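PDB 3AII: glutamyl-tRNA synthetase from Methanothermobacter thermautotrophicus, which catalyses the ATP-dependent attachment of glutamate to tRNA(Glu) through a glutamyl-adenylate, and as a non-discriminating enzyme probably charges tRNA(Gln) with glutamate too. Local coordinates for residues A[138-143]-A[255-260]; A[173-178]-A[278-283]; A[188-193]-A[233-238]; A[272-277]-A[301-306]. One frame throughout, in Å; residues are numbered along the deposited sequence. Where two conformers were deposited one is given.

Contact 1: A[138-143]-A[255-260]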
loop_
_atom_site.group_PDB
_atom_site.type_symbol
_atom_site.label_atom_id
_atom_site.label_comp_id
_atom_site.label_asym_id
_atom_site.label_seq_id
_atom_site.Cartn_x
_atom_site.Cartn_y
_atom_site.Cartn_z
ATOM N N THR A 138 17.478 9.739 4.839
ATOM C CA THR A 138 18.724 10.479 4.583
ATOM C C THR A 138 18.724 11.339 3.312
ATOM O O THR A 138 19.792 11.781 2.861
ATOM C CB THR A 138 19.920 9.523 4.467
ATOM O OG1 THR A 138 19.627 8.547 3.465
ATOM C CG2 THR A 138 20.160 8.820 5.794
ATOM N N ASP A 139 17.554 11.570 2.729
ATOM C CA ASP A 139 17.443 12.509 1.609
ATOM C C ASP A 139 16.520 13.616 2.066
ATOM O O ASP A 139 15.295 13.440 2.081
ATOM C CB ASP A 139 16.880 11.833 0.361
ATOM C CG ASP A 139 16.791 12.779 -0.835
ATOM O OD1 ASP A 139 16.492 12.289 -1.941
ATOM O OD2 ASP A 139 17.023 14.004 -0.678
ATOM N N PRO A 140 17.105 14.749 2.472
ATOM C CA PRO A 140 16.313 15.769 3.168
ATOM C C PRO A 140 15.184 16.335 2.314
ATOM O O PRO A 140 14.180 16.765 2.873
ATOM C CB PRO A 140 17.339 16.858 3.497
ATOM C CG PRO A 140 18.484 16.622 2.557
ATOM C CD PRO A 140 18.514 15.154 2.287
ATOM N N ARG A 141 15.336 16.325 0.993
ATOM C CA ARG A 141 14.310 16.908 0.124
ATOM C C ARG A 141 13.145 15.977 -0.175
ATOM O O ARG A 141 12.156 16.401 -0.777
ATOM C CB ARG A 141 14.926 17.390 -1.191
ATOM C CG ARG A 141 15.898 18.550 -1.017
ATOM C CD ARG A 141 16.242 19.218 -2.341
ATOM N NE ARG A 141 17.144 20.352 -2.143
ATOM C CZ ARG A 141 18.459 20.309 -2.337
ATOM N NH1 ARG A 141 19.036 19.194 -2.771
ATOM N NH2 ARG A 141 19.189 21.392 -2.128
ATOM N N ARG A 142 13.259 14.717 0.234
ATOM C CA ARG A 142 12.239 13.717 -0.075
ATOM C C ARG A 142 11.524 13.203 1.167
ATOM O O ARG A 142 10.906 12.140 1.139
ATOM C CB ARG A 142 12.848 12.535 -0.829
ATOM C CG ARG A 142 13.694 12.937 -2.028
ATOM C CD ARG A 142 12.846 13.441 -3.188
ATOM N NE ARG A 142 13.627 14.244 -4.128
ATOM C CZ ARG A 142 14.558 13.755 -4.942
ATOM N NH1 ARG A 142 14.842 12.459 -4.936
ATOM N NH2 ARG A 142 15.214 14.567 -5.760
ATOM N N VAL A 143 11.616 13.948 2.259
ATOM C CA VAL A 143 10.953 13.536 3.486
ATOM C C VAL A 143 9.583 14.182 3.652
ATOM O O VAL A 143 9.442 15.406 3.578
ATOM C CB VAL A 143 11.793 13.880 4.712
ATOM C CG1 VAL A 143 11.002 13.595 5.982
ATOM C CG2 VAL A 143 13.117 13.106 4.685
ATOM N N ARG A 255 27.588 12.644 0.088
ATOM C CA ARG A 255 27.449 13.840 -0.737
ATOM C C ARG A 255 27.100 15.044 0.122
ATOM O O ARG A 255 26.722 14.900 1.279
ATOM C CB ARG A 255 26.369 13.643 -1.796
ATOM C CG ARG A 255 25.007 13.335 -1.211
ATOM C CD ARG A 255 23.928 13.213 -2.258
ATOM N NE ARG A 255 22.619 13.070 -1.636
ATOM C CZ ARG A 255 21.494 12.868 -2.312
ATOM N NH1 ARG A 255 20.341 12.752 -1.667
ATOM N NH2 ARG A 255 21.524 12.780 -3.637
ATOM N N ILE A 256 27.229 16.231 -0.462
ATOM C CA ILE A 256 26.891 17.459 0.240
ATOM C C ILE A 256 25.544 17.946 -0.284
ATOM O O ILE A 256 25.363 18.052 -1.492
ATOM C CB ILE A 256 27.957 18.544 -0.009
ATOM C CG1 ILE A 256 29.341 18.067 0.462
ATOM C CG2 ILE A 256 27.555 19.838 0.697
ATOM C CD1 ILE A 256 30.513 18.921 -0.038
ATOM N N VAL A 257 24.604 18.214 0.621
ATOM C CA VAL A 257 23.272 18.693 0.246
ATOM C C VAL A 257 22.930 19.870 1.133
ATOM O O VAL A 257 22.947 19.751 2.361
ATOM C CB VAL A 257 22.197 17.610 0.457
ATOM C CG1 VAL A 257 20.806 18.113 0.010
ATOM C CG2 VAL A 257 22.581 16.323 -0.267
ATOM N N GLU A 258 22.626 21.011 0.525
ATOM C CA GLU A 258 22.280 22.181 1.319
ATOM C C GLU A 258 20.777 22.352 1.324
ATOM O O GLU A 258 20.213 23.032 0.471
ATOM C CB GLU A 258 22.970 23.428 0.771
ATOM C CG GLU A 258 24.487 23.325 0.737
ATOM C CD GLU A 258 25.132 24.605 0.234
ATOM O OE1 GLU A 258 25.062 25.624 0.955
ATOM O OE2 GLU A 258 25.706 24.597 -0.879
ATOM N N ALA A 259 20.125 21.702 2.276
ATOM C CA ALA A 259 18.672 21.731 2.346
ATOM C C ALA A 259 18.225 21.469 3.773
ATOM O O ALA A 259 18.876 20.734 4.504
ATOM C CB ALA A 259 18.067 20.687 1.401
ATOM N N GLU A 260 17.112 22.073 4.164
ATOM C CA GLU A 260 16.541 21.825 5.474
ATOM C C GLU A 260 15.918 20.436 5.522
ATOM O O GLU A 260 15.081 20.089 4.689
ATOM C CB GLU A 260 15.481 22.877 5.790
ATOM C CG GLU A 260 14.655 22.578 7.028
ATOM C CD GLU A 260 13.520 23.563 7.215
ATOM O OE1 GLU A 260 13.652 24.716 6.752
ATOM O OE2 GLU A 260 12.497 23.184 7.823
HETATM O O HOH W 1 21.530 11.501 0.784
#
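Asp-139 OD2 has two partners, both loosely held: a long salt bridge of 3.7 Å to Arg-255 NH1 of the other segment, and a weak hydrogen bond of 3.3 Å from the backbone N of Arg-141 in its own loop. That loop follows strand 130-135 in the nucleotide-binding-type (HUP) catalytic domain of this class I synthetase, and here it meets the end of strand 252-256, part of a four-stranded antiparallel sheet. Because Asp-139 CG stands anti to the backbone N (chi1 -178°), the carboxylate is carried toward the guanidinium. The carbon Asp-139 CG lies at the edge of that group, in its plane, while the carboxylate itself is turned 74° against it. Arg-255 was deposited in two conformers, which makes this pairing less certain. In the conformer given, a water donates to Thr-138 O at 2.7 Å and weakly accepts from Arg-255 NH1, a second link between the segments.

Apolar contact lies alongside. Pro-140 CG touches Val-257 CG1 at 3.8 Å, with Ala-259 CB slightly farther away, and Tyr-271 of strand 270-272 packs on both Pro-140 and Val-257. Arg-141 extends across Ala-259, and its charge is paired through NH1 with Glu-230. The methyl carbon Ala-259 CB sits over one face of the Arg-141 guanidinium, displaced toward the rim and 3.7 Å from Arg-141 NE.

Contact 2: A[173-178]-A[278-283]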
loop_
_atom_site.group_PDB
_atom_site.type_symbol
_atom_site.label_atom_id
_atom_site.label_comp_id
_atom_site.label_asym_id
_atom_site.label_seq_id
_atom_site.Cartn_x
_atom_site.Cartn_y
_atom_site.Cartn_z
ATOM N N GLU A 173 26.217 10.968 12.980
ATOM C CA GLU A 173 27.574 10.853 13.505
ATOM C C GLU A 173 28.118 9.441 13.356
ATOM O O GLU A 173 29.327 9.233 13.277
ATOM C CB GLU A 173 27.650 11.329 14.960
ATOM C CG GLU A 173 27.255 12.785 15.113
ATOM C CD GLU A 173 28.274 13.729 14.488
ATOM O OE1 GLU A 173 29.442 13.310 14.294
ATOM O OE2 GLU A 173 27.902 14.890 14.200
ATOM N N THR A 174 27.207 8.472 13.313
ATOM C CA THR A 174 27.613 7.095 13.090
ATOM C C THR A 174 28.136 6.943 11.660
ATOM O O THR A 174 29.193 6.338 11.425
ATOM C CB THR A 174 26.437 6.133 13.343
ATOM O OG1 THR A 174 26.074 6.194 14.734
ATOM C CG2 THR A 174 26.805 4.707 12.977
ATOM N N TYR A 175 27.399 7.495 10.696
ATOM C CA TYR A 175 27.869 7.423 9.312
ATOM C C TYR A 175 29.187 8.166 9.145
ATOM O O TYR A 175 30.024 7.757 8.353
ATOM C CB TYR A 175 26.816 7.951 8.331
ATOM C CG TYR A 175 25.468 7.312 8.532
ATOM C CD1 TYR A 175 25.332 5.922 8.533
ATOM C CD2 TYR A 175 24.333 8.084 8.686
ATOM C CE1 TYR A 175 24.099 5.334 8.721
ATOM C CE2 TYR A 175 23.099 7.510 8.874
ATOM C CZ TYR A 175 22.992 6.136 8.895
ATOM O OH TYR A 175 21.762 5.567 9.094
ATOM N N TYR A 176 29.357 9.274 9.863
ATOM C CA TYR A 176 30.618 10.025 9.778
ATOM C C TYR A 176 31.766 9.226 10.391
ATOM O O TYR A 176 32.858 9.170 9.833
ATOM C CB TYR A 176 30.479 11.380 10.485
ATOM C CG TYR A 176 29.431 12.311 9.904
ATOM C CD1 TYR A 176 28.965 12.168 8.598
ATOM C CD2 TYR A 176 28.916 13.350 10.668
ATOM C CE1 TYR A 176 28.001 13.018 8.089
ATOM C CE2 TYR A 176 27.950 14.205 10.175
ATOM C CZ TYR A 176 27.502 14.046 8.878
ATOM O OH TYR A 176 26.558 14.927 8.400
ATOM N N GLU A 177 31.504 8.608 11.539
ATOM C CA GLU A 177 32.480 7.756 12.220
ATOM C C GLU A 177 32.965 6.651 11.292
ATOM O O GLU A 177 34.184 6.399 11.160
ATOM C CB GLU A 177 31.850 7.129 13.471
ATOM C CG GLU A 177 32.788 6.208 14.245
ATOM C CD GLU A 177 32.060 5.410 15.319
ATOM O OE1 GLU A 177 30.934 5.807 15.696
ATOM O OE2 GLU A 177 32.608 4.385 15.782
ATOM N N TYR A 178 32.021 5.985 10.639
ATOM C CA TYR A 178 32.397 4.882 9.768
ATOM C C TYR A 178 32.961 5.332 8.429
ATOM O O TYR A 178 33.665 4.578 7.791
ATOM C CB TYR A 178 31.282 3.825 9.657
ATOM C CG TYR A 178 31.266 3.017 10.926
ATOM C CD1 TYR A 178 32.133 1.948 11.088
ATOM C CD2 TYR A 178 30.471 3.390 12.000
ATOM C CE1 TYR A 178 32.174 1.236 12.272
ATOM C CE2 TYR A 178 30.518 2.682 13.202
ATOM C CZ TYR A 178 31.375 1.605 13.315
ATOM O OH TYR A 178 31.428 0.888 14.490
ATOM N N VAL A 278 22.907 1.827 4.374
ATOM C CA VAL A 278 22.263 0.510 4.507
ATOM C C VAL A 278 23.278 -0.528 5.017
ATOM O O VAL A 278 23.007 -1.280 5.961
ATOM C CB VAL A 278 21.611 0.056 3.180
ATOM C CG1 VAL A 278 21.268 -1.429 3.210
ATOM C CG2 VAL A 278 20.372 0.878 2.899
ATOM N N ALA A 279 24.451 -0.568 4.397
ATOM C CA ALA A 279 25.482 -1.520 4.808
ATOM C C ALA A 279 25.928 -1.281 6.239
ATOM O O ALA A 279 26.040 -2.217 7.027
ATOM C CB ALA A 279 26.687 -1.443 3.869
ATOM N N VAL A 280 26.204 -0.025 6.582
ATOM C CA VAL A 280 26.625 0.294 7.939
ATOM C C VAL A 280 25.549 -0.119 8.963
ATOM O O VAL A 280 25.852 -0.727 10.008
ATOM C CB VAL A 280 26.981 1.802 8.082
ATOM C CG1 VAL A 280 27.172 2.171 9.555
ATOM C CG2 VAL A 280 28.265 2.128 7.299
ATOM N N ASP A 281 24.296 0.204 8.665
ATOM C CA ASP A 281 23.212 -0.086 9.602
ATOM C C ASP A 281 22.885 -1.571 9.663
ATOM O O ASP A 281 22.637 -2.099 10.746
ATOM C CB ASP A 281 21.981 0.737 9.271
ATOM C CG ASP A 281 22.163 2.198 9.640
ATOM O OD1 ASP A 281 23.158 2.521 10.333
ATOM O OD2 ASP A 281 21.316 3.009 9.220
ATOM N N ASP A 282 22.913 -2.252 8.524
ATOM C CA ASP A 282 22.689 -3.700 8.549
ATOM C C ASP A 282 23.741 -4.356 9.440
ATOM O O ASP A 282 23.434 -5.254 10.226
ATOM C CB ASP A 282 22.726 -4.303 7.138
ATOM C CG ASP A 282 21.424 -4.118 6.378
ATOM O OD1 ASP A 282 20.400 -3.745 6.993
ATOM O OD2 ASP A 282 21.416 -4.356 5.152
ATOM N N HIS A 283 24.989 -3.913 9.333
ATOM C CA HIS A 283 26.032 -4.527 10.146
ATOM C C HIS A 283 25.866 -4.185 11.609
ATOM O O HIS A 283 25.888 -5.064 12.463
ATOM C CB HIS A 283 27.431 -4.098 9.708
ATOM C CG HIS A 283 28.502 -4.547 10.649
ATOM N ND1 HIS A 283 28.948 -5.850 10.699
ATOM C CD2 HIS A 283 29.192 -3.875 11.600
ATOM C CE1 HIS A 283 29.876 -5.959 11.635
ATOM N NE2 HIS A 283 30.052 -4.772 12.188
#
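Tyr-175 and Asp-281 set the character of this contact, their side chains crossing at about a right angle where two helices of the catalytic domain pack. Segments 173-178 and 278-283, of helices 172-184 and 274-284, cross at 100° with their axes 10.6 Å apart, so only a compact patch of side chains fills the crossing. Tyr-175 CG lies beside the backbone N (chi1 -52°), a setting that swings the ring off its own helix until the hydroxyl arrives at the carboxylate. There Tyr-175 OH donates to Asp-281 OD2 over 2.6 Å, meeting the oxygen on its syn side and slightly out of the carboxylate plane. The two flat groups are inclined by 42°. Asp-281 CG lies at the ring's edge, in its plane, and Asp-281 OD1 comes within 3.4 Å of Tyr-175 CE1.

The carboxylate has further partners: Gln-168 NE2 bonds to OD2 and Arg-171 forms a salt bridge with OD1, which together with the tyrosine would fix its rotation and probably favour the ionised form. A phenylalanine in place of Tyr-175 would probably leave Asp-281 OD2 without its phenolic donor and give the carboxylate more freedom to turn.

Beside this polar pair stands the branched side chain of Val-280, directed toward the other helix. One methyl, Val-280 CG1, approaches the edge of the Tyr-175 ring, 4.3 Å from CD1, and is equally far from Thr-174 CG2. The other methyl, Val-280 CG2, rests 4.2 Å from Tyr-178 CB.

Contact 3: A[188-193]-A[233-238]. With ZN (zinc ion), chain D.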
loop_
_atom_site.group_PDB
_atom_site.type_symbol
_atom_site.label_atom_id
_atom_site.label_comp_id
_atom_site.label_asym_id
_atom_site.label_seq_id
_atom_site.Cartn_x
_atom_site.Cartn_y
_atom_site.Cartn_z
ATOM N N ALA A 188 38.174 4.190 1.004
ATOM C CA ALA A 188 37.436 5.308 0.447
ATOM C C ALA A 188 38.333 6.518 0.320
ATOM O O ALA A 188 39.416 6.565 0.905
ATOM C CB ALA A 188 36.220 5.637 1.307
ATOM N N TYR A 189 37.883 7.488 -0.466
ATOM C CA TYR A 189 38.642 8.711 -0.665
ATOM C C TYR A 189 37.713 9.871 -0.945
ATOM O O TYR A 189 36.561 9.660 -1.343
ATOM C CB TYR A 189 39.666 8.541 -1.797
ATOM C CG TYR A 189 39.118 8.175 -3.162
ATOM C CD1 TYR A 189 38.744 6.869 -3.466
ATOM C CD2 TYR A 189 39.002 9.134 -4.161
ATOM C CE1 TYR A 189 38.270 6.542 -4.713
ATOM C CE2 TYR A 189 38.538 8.808 -5.413
ATOM C CZ TYR A 189 38.175 7.524 -5.692
ATOM O OH TYR A 189 37.700 7.217 -6.950
ATOM N N VAL A 190 38.198 11.093 -0.712
ATOM C CA VAL A 190 37.407 12.273 -1.050
ATOM C C VAL A 190 37.787 12.789 -2.424
ATOM O O VAL A 190 38.926 13.211 -2.648
ATOM C CB VAL A 190 37.564 13.389 -0.033
ATOM C CG1 VAL A 190 36.680 14.576 -0.439
ATOM C CG2 VAL A 190 37.190 12.882 1.366
ATOM N N CYS A 191 36.824 12.752 -3.335
ATOM C CA CYS A 191 37.064 13.137 -4.717
ATOM C C CYS A 191 36.522 14.527 -4.980
ATOM O O CYS A 191 35.331 14.796 -4.794
ATOM C CB CYS A 191 36.411 12.149 -5.668
ATOM S SG CYS A 191 36.727 12.531 -7.404
ATOM N N THR A 192 37.417 15.401 -5.434
ATOM C CA THR A 192 37.085 16.783 -5.741
ATOM C C THR A 192 37.038 17.024 -7.249
ATOM O O THR A 192 36.939 18.167 -7.690
ATOM C CB THR A 192 38.130 17.739 -5.132
ATOM O OG1 THR A 192 39.445 17.289 -5.485
ATOM C CG2 THR A 192 38.010 17.772 -3.610
ATOM N N CYS A 193 37.123 15.951 -8.034
ATOM C CA CYS A 193 37.067 16.045 -9.496
ATOM C C CYS A 193 35.719 16.553 -9.967
ATOM O O CYS A 193 34.708 16.332 -9.313
ATOM C CB CYS A 193 37.312 14.679 -10.145
ATOM S SG CYS A 193 38.986 14.018 -9.941
ATOM N N ALA A 233 32.026 18.068 -3.814
ATOM C CA ALA A 233 32.951 16.993 -3.473
ATOM C C ALA A 233 32.115 15.815 -2.993
ATOM O O ALA A 233 31.030 16.005 -2.458
ATOM C CB ALA A 233 33.914 17.442 -2.374
ATOM N N VAL A 234 32.625 14.607 -3.200
ATOM C CA VAL A 234 31.951 13.402 -2.720
ATOM C C VAL A 234 32.975 12.470 -2.079
ATOM O O VAL A 234 34.183 12.579 -2.332
ATOM C CB VAL A 234 31.223 12.666 -3.861
ATOM C CG1 VAL A 234 30.033 13.499 -4.338
ATOM C CG2 VAL A 234 32.188 12.373 -5.008
ATOM N N VAL A 235 32.505 11.580 -1.215
ATOM C CA VAL A 235 33.308 10.433 -0.817
ATOM C C VAL A 235 32.963 9.262 -1.729
ATOM O O VAL A 235 31.780 8.976 -1.965
ATOM C CB VAL A 235 33.048 10.031 0.662
ATOM C CG1 VAL A 235 33.907 8.826 1.056
ATOM C CG2 VAL A 235 33.350 11.187 1.598
ATOM N N ARG A 236 33.997 8.608 -2.254
ATOM C CA ARG A 236 33.834 7.433 -3.111
ATOM C C ARG A 236 34.436 6.205 -2.455
ATOM O O ARG A 236 35.503 6.276 -1.861
ATOM C CB ARG A 236 34.512 7.671 -4.464
ATOM C CG ARG A 236 33.820 8.742 -5.283
ATOM C CD ARG A 236 34.506 8.948 -6.631
ATOM N NE ARG A 236 33.747 9.911 -7.434
ATOM C CZ ARG A 236 32.629 9.619 -8.090
ATOM N NH1 ARG A 236 32.131 8.391 -8.065
ATOM N NH2 ARG A 236 32.004 10.557 -8.787
ATOM N N VAL A 237 33.725 5.087 -2.543
ATOM C CA VAL A 237 34.234 3.833 -2.016
ATOM C C VAL A 237 35.188 3.260 -3.056
ATOM O O VAL A 237 34.860 3.225 -4.234
ATOM C CB VAL A 237 33.090 2.852 -1.784
ATOM C CG1 VAL A 237 33.620 1.514 -1.281
ATOM C CG2 VAL A 237 32.082 3.448 -0.792
ATOM N N LYS A 238 36.363 2.806 -2.636
ATOM C CA LYS A 238 37.268 2.190 -3.598
ATOM C C LYS A 238 36.760 0.795 -3.917
ATOM O O LYS A 238 36.647 -0.042 -3.026
ATOM C CB LYS A 238 38.696 2.130 -3.043
ATOM C CG LYS A 238 39.326 3.500 -2.807
ATOM C CD LYS A 238 40.793 3.399 -2.372
ATOM C CE LYS A 238 41.355 4.788 -2.094
ATOM N NZ LYS A 238 42.833 4.801 -1.791
HETATM ZN ZN ZN D . 38.999 12.649 -8.003
HETATM O O HOH W 2 41.844 5.454 1.023
#
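Tyr-189 and Arg-236 form a hydrogen-bonded pair of antiparallel strands: Tyr-189 N donates to Arg-236 O at 3.0 Å. In return, Arg-236 N donates to Tyr-189 O at 2.9 Å. Cys-191 and Val-234 repeat this exchange two residues on, past the non-hydrogen-bonded pair Val-190 and Val-235, with Cys-191 N only 2.8 Å from Val-234 O.

Zinc is bound where strand 188-191 ends. Cys-191 SG and Cys-193 SG each bind zinc at 2.4 Å, and Cys-208 and Cys-210 complete the four-cysteine site; the backbone N of Cys-193 also bonds to Cys-191 SG.

Aliphatic groups meet the Tyr-189 ring on one face and at one edge. Arg-236 CB makes a CH-pi contact over the face, 4.1 Å from the centroid, while Lys-238 CG lies at the edge, 3.5 Å from Tyr-189 CD1. Asp-250 accepts the tyrosine hydroxyl and, through its backbone O, binds Arg-236 NH1. A leucine at Tyr-189 would probably leave Asp-250 OD2 without this donor and Arg-236 CB without an aromatic face. On the opposite sheet face Ala-188 CB meets Val-235 CG1 at 3.9 Å.

Strand 188-191 is outermost in the sheet, with strand 252-256 beyond 234-237; helix 215-224 packs on Val-190 and Val-235 through Trp-222, and Phe-198 of helix 195-203 on Tyr-189 and Cys-191.

Contact 4: A[272-277]-A[301-306]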
loop_
_atom_site.group_PDB
_atom_site.type_symbol
_atom_site.label_atom_id
_atom_site.label_comp_id
_atom_site.label_asym_id
_atom_site.label_seq_id
_atom_site.Cartn_x
_atom_site.Cartn_y
_atom_site.Cartn_z
ATOM N N PRO A 272 24.751 10.551 3.786
ATOM C CA PRO A 272 25.142 9.277 3.184
ATOM C C PRO A 272 24.225 8.909 2.030
ATOM O O PRO A 272 23.025 9.252 2.012
ATOM C CB PRO A 272 24.953 8.278 4.334
ATOM C CG PRO A 272 23.814 8.854 5.108
ATOM C CD PRO A 272 24.083 10.361 5.083
ATOM N N MET A 273 24.804 8.217 1.057
ATOM C CA MET A 273 24.025 7.563 0.021
ATOM C C MET A 273 23.544 6.222 0.538
ATOM O O MET A 273 24.159 5.627 1.445
ATOM C CB MET A 273 24.857 7.371 -1.246
ATOM C CG MET A 273 25.329 8.670 -1.858
ATOM S SD MET A 273 23.935 9.693 -2.345
ATOM C CE MET A 273 23.370 8.848 -3.818
ATOM N N MET A 274 22.427 5.772 -0.034
ATOM C CA MET A 274 21.727 4.588 0.444
ATOM C C MET A 274 22.634 3.362 0.643
ATOM O O MET A 274 22.574 2.697 1.684
ATOM C CB MET A 274 20.553 4.268 -0.491
ATOM C CG MET A 274 19.385 3.599 0.205
ATOM S SD MET A 274 18.972 2.051 -0.598
ATOM C CE MET A 274 20.625 1.422 -0.806
ATOM N N ASN A 275 23.469 3.046 -0.338
ATOM C CA ASN A 275 24.272 1.839 -0.215
ATOM C C ASN A 275 25.270 1.860 0.940
ATOM O O ASN A 275 25.624 0.810 1.468
ATOM C CB ASN A 275 24.950 1.490 -1.543
ATOM C CG ASN A 275 23.972 0.892 -2.531
ATOM O OD1 ASN A 275 23.781 1.397 -3.642
ATOM N ND2 ASN A 275 23.319 -0.177 -2.115
ATOM N N PHE A 276 25.721 3.053 1.328
ATOM C CA PHE A 276 26.603 3.188 2.474
ATOM C C PHE A 276 25.822 3.056 3.782
ATOM O O PHE A 276 26.189 2.269 4.660
ATOM C CB PHE A 276 27.365 4.530 2.456
ATOM C CG PHE A 276 28.324 4.697 3.633
ATOM C CD1 PHE A 276 29.510 3.981 3.698
ATOM C CD2 PHE A 276 28.007 5.555 4.680
ATOM C CE1 PHE A 276 30.372 4.130 4.792
ATOM C CE2 PHE A 276 28.834 5.697 5.777
ATOM C CZ PHE A 276 30.048 5.003 5.825
ATOM N N SER A 277 24.774 3.855 3.944
ATOM C CA SER A 277 24.035 3.827 5.204
ATOM C C SER A 277 23.372 2.473 5.443
ATOM O O SER A 277 23.329 2.011 6.580
ATOM C CB SER A 277 22.996 4.945 5.265
ATOM O OG SER A 277 22.045 4.794 4.215
ATOM N N GLU A 301 26.123 -5.935 -4.828
ATOM C CA GLU A 301 27.487 -5.897 -5.336
ATOM C C GLU A 301 28.247 -4.662 -4.845
ATOM O O GLU A 301 29.427 -4.733 -4.533
ATOM C CB GLU A 301 27.486 -5.922 -6.866
ATOM C CG GLU A 301 27.084 -7.244 -7.483
ATOM C CD GLU A 301 27.037 -7.174 -8.998
ATOM O OE1 GLU A 301 28.113 -7.226 -9.633
ATOM O OE2 GLU A 301 25.923 -7.059 -9.554
ATOM N N LYS A 302 27.564 -3.522 -4.790
ATOM C CA LYS A 302 28.202 -2.297 -4.315
ATOM C C LYS A 302 28.548 -2.394 -2.831
ATOM O O LYS A 302 29.658 -2.065 -2.412
ATOM C CB LYS A 302 27.288 -1.093 -4.568
ATOM C CG LYS A 302 27.041 -0.816 -6.043
ATOM C CD LYS A 302 26.044 0.319 -6.219
ATOM C CE LYS A 302 25.888 0.690 -7.683
ATOM N NZ LYS A 302 24.816 1.710 -7.875
ATOM N N GLN A 303 27.581 -2.843 -2.033
ATOM C CA GLN A 303 27.783 -2.930 -0.591
ATOM C C GLN A 303 28.854 -3.935 -0.189
ATOM O O GLN A 303 29.573 -3.737 0.793
ATOM C CB GLN A 303 26.462 -3.277 0.090
ATOM C CG GLN A 303 25.376 -2.242 -0.162
ATOM C CD GLN A 303 24.053 -2.623 0.474
ATOM O OE1 GLN A 303 22.998 -2.138 0.067
ATOM N NE2 GLN A 303 24.105 -3.497 1.471
ATOM N N GLU A 304 28.963 -5.019 -0.946
ATOM C CA GLU A 304 29.978 -6.030 -0.662
ATOM C C GLU A 304 31.383 -5.430 -0.473
ATOM O O GLU A 304 32.142 -5.873 0.386
ATOM C CB GLU A 304 29.965 -7.116 -1.743
ATOM C CG GLU A 304 28.766 -8.048 -1.642
ATOM C CD GLU A 304 28.660 -9.022 -2.803
ATOM O OE1 GLU A 304 29.462 -8.922 -3.759
ATOM O OE2 GLU A 304 27.763 -9.891 -2.757
ATOM N N TYR A 305 31.710 -4.388 -1.237
ATOM C CA TYR A 305 33.012 -3.724 -1.113
ATOM C C TYR A 305 33.207 -3.040 0.231
ATOM O O TYR A 305 34.307 -3.006 0.772
ATOM C CB TYR A 305 33.215 -2.706 -2.238
ATOM C CG TYR A 305 33.469 -3.350 -3.575
ATOM C CD1 TYR A 305 32.431 -3.561 -4.476
ATOM C CD2 TYR A 305 34.745 -3.750 -3.938
ATOM C CE1 TYR A 305 32.659 -4.160 -5.695
ATOM C CE2 TYR A 305 34.979 -4.348 -5.157
ATOM C CZ TYR A 305 33.938 -4.552 -6.027
ATOM O OH TYR A 305 34.175 -5.147 -7.240
ATOM N N LEU A 306 32.120 -2.489 0.759
ATOM C CA LEU A 306 32.150 -1.835 2.060
ATOM C C LEU A 306 32.422 -2.839 3.157
ATOM O O LEU A 306 33.292 -2.627 4.001
ATOM C CB LEU A 306 30.809 -1.167 2.353
ATOM C CG LEU A 306 30.496 0.145 1.657
ATOM C CD1 LEU A 306 29.084 0.561 2.030
ATOM C CD2 LEU A 306 31.491 1.208 2.069
#
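Asn-275 lies against Gln-303 at the polar centre of this contact, its ND2 donating to Gln-303 OE1 over 3.0 Å. The donor sits in the carbonyl plane and on a lone pair of the oxygen, and the oxygen in turn lies almost within the Asn-275 amide plane, although the two amides are inclined by 52°. The hydrogen bond is bent, with an N-H...O angle of 142°. Gln-303 CG, part of an extended chain, fits closely beneath, 3.5 Å from Asn-275 O.

The tight part continues along the buried side. Leu-306 is directed toward the other segment; it was deposited in two conformers, so its methyl contacts are less certain. In the one given, CD1 lies 3.6 Å from Phe-276 CA and also approaches Asn-275 O. Its other methyl, CD2, comes to the edge of the Phe-276 ring, in its plane, 3.8 Å from CD1 of that ring. Phe-276 CG is anti to the backbone N (chi1 -179°), and the ring runs on toward strand 252-256, where Ser-253 and Met-254 meet it.

Here the first turn of helix 274-284, with Met-273 at its N-cap position just after strand 270-272, packs against the middle of helix 299-310 within the catalytic domain.

Toward the solvent the contact thins: the partly exposed Lys-302 lays its CD 3.6 Å from OD1 of the buried Asn-275. Met-274, exposed and less certain because it too has two conformers, brings its CE only to 4.4 Å from Gln-303 OE1.

Contacts 2 and 4 share helix 274-284 and lie closest, their centres about 10 Å apart: Tyr-175 touches Phe-276 and Ser-277, and Ala-279 CB meets Leu-306 CD1 at 3.6 Å. Contacts 1 and 3 reach neighbouring strands of the antiparallel sheet, centres about 19 Å apart, and contact 3 carries the zinc site. Val-237 CG2 joins contact 3 to Leu-306 CD2 of contact 4 at 3.7 Å, while Thr-138 of contact 1 packs on Pro-272. Contact 2 probably lies on the way to the active site: Asp-282 forms salt bridges with Arg-134 and with Arg-100 of strand 98-101, which ends just ahead of the predicted HIGH motif, Pro-103 to His-113.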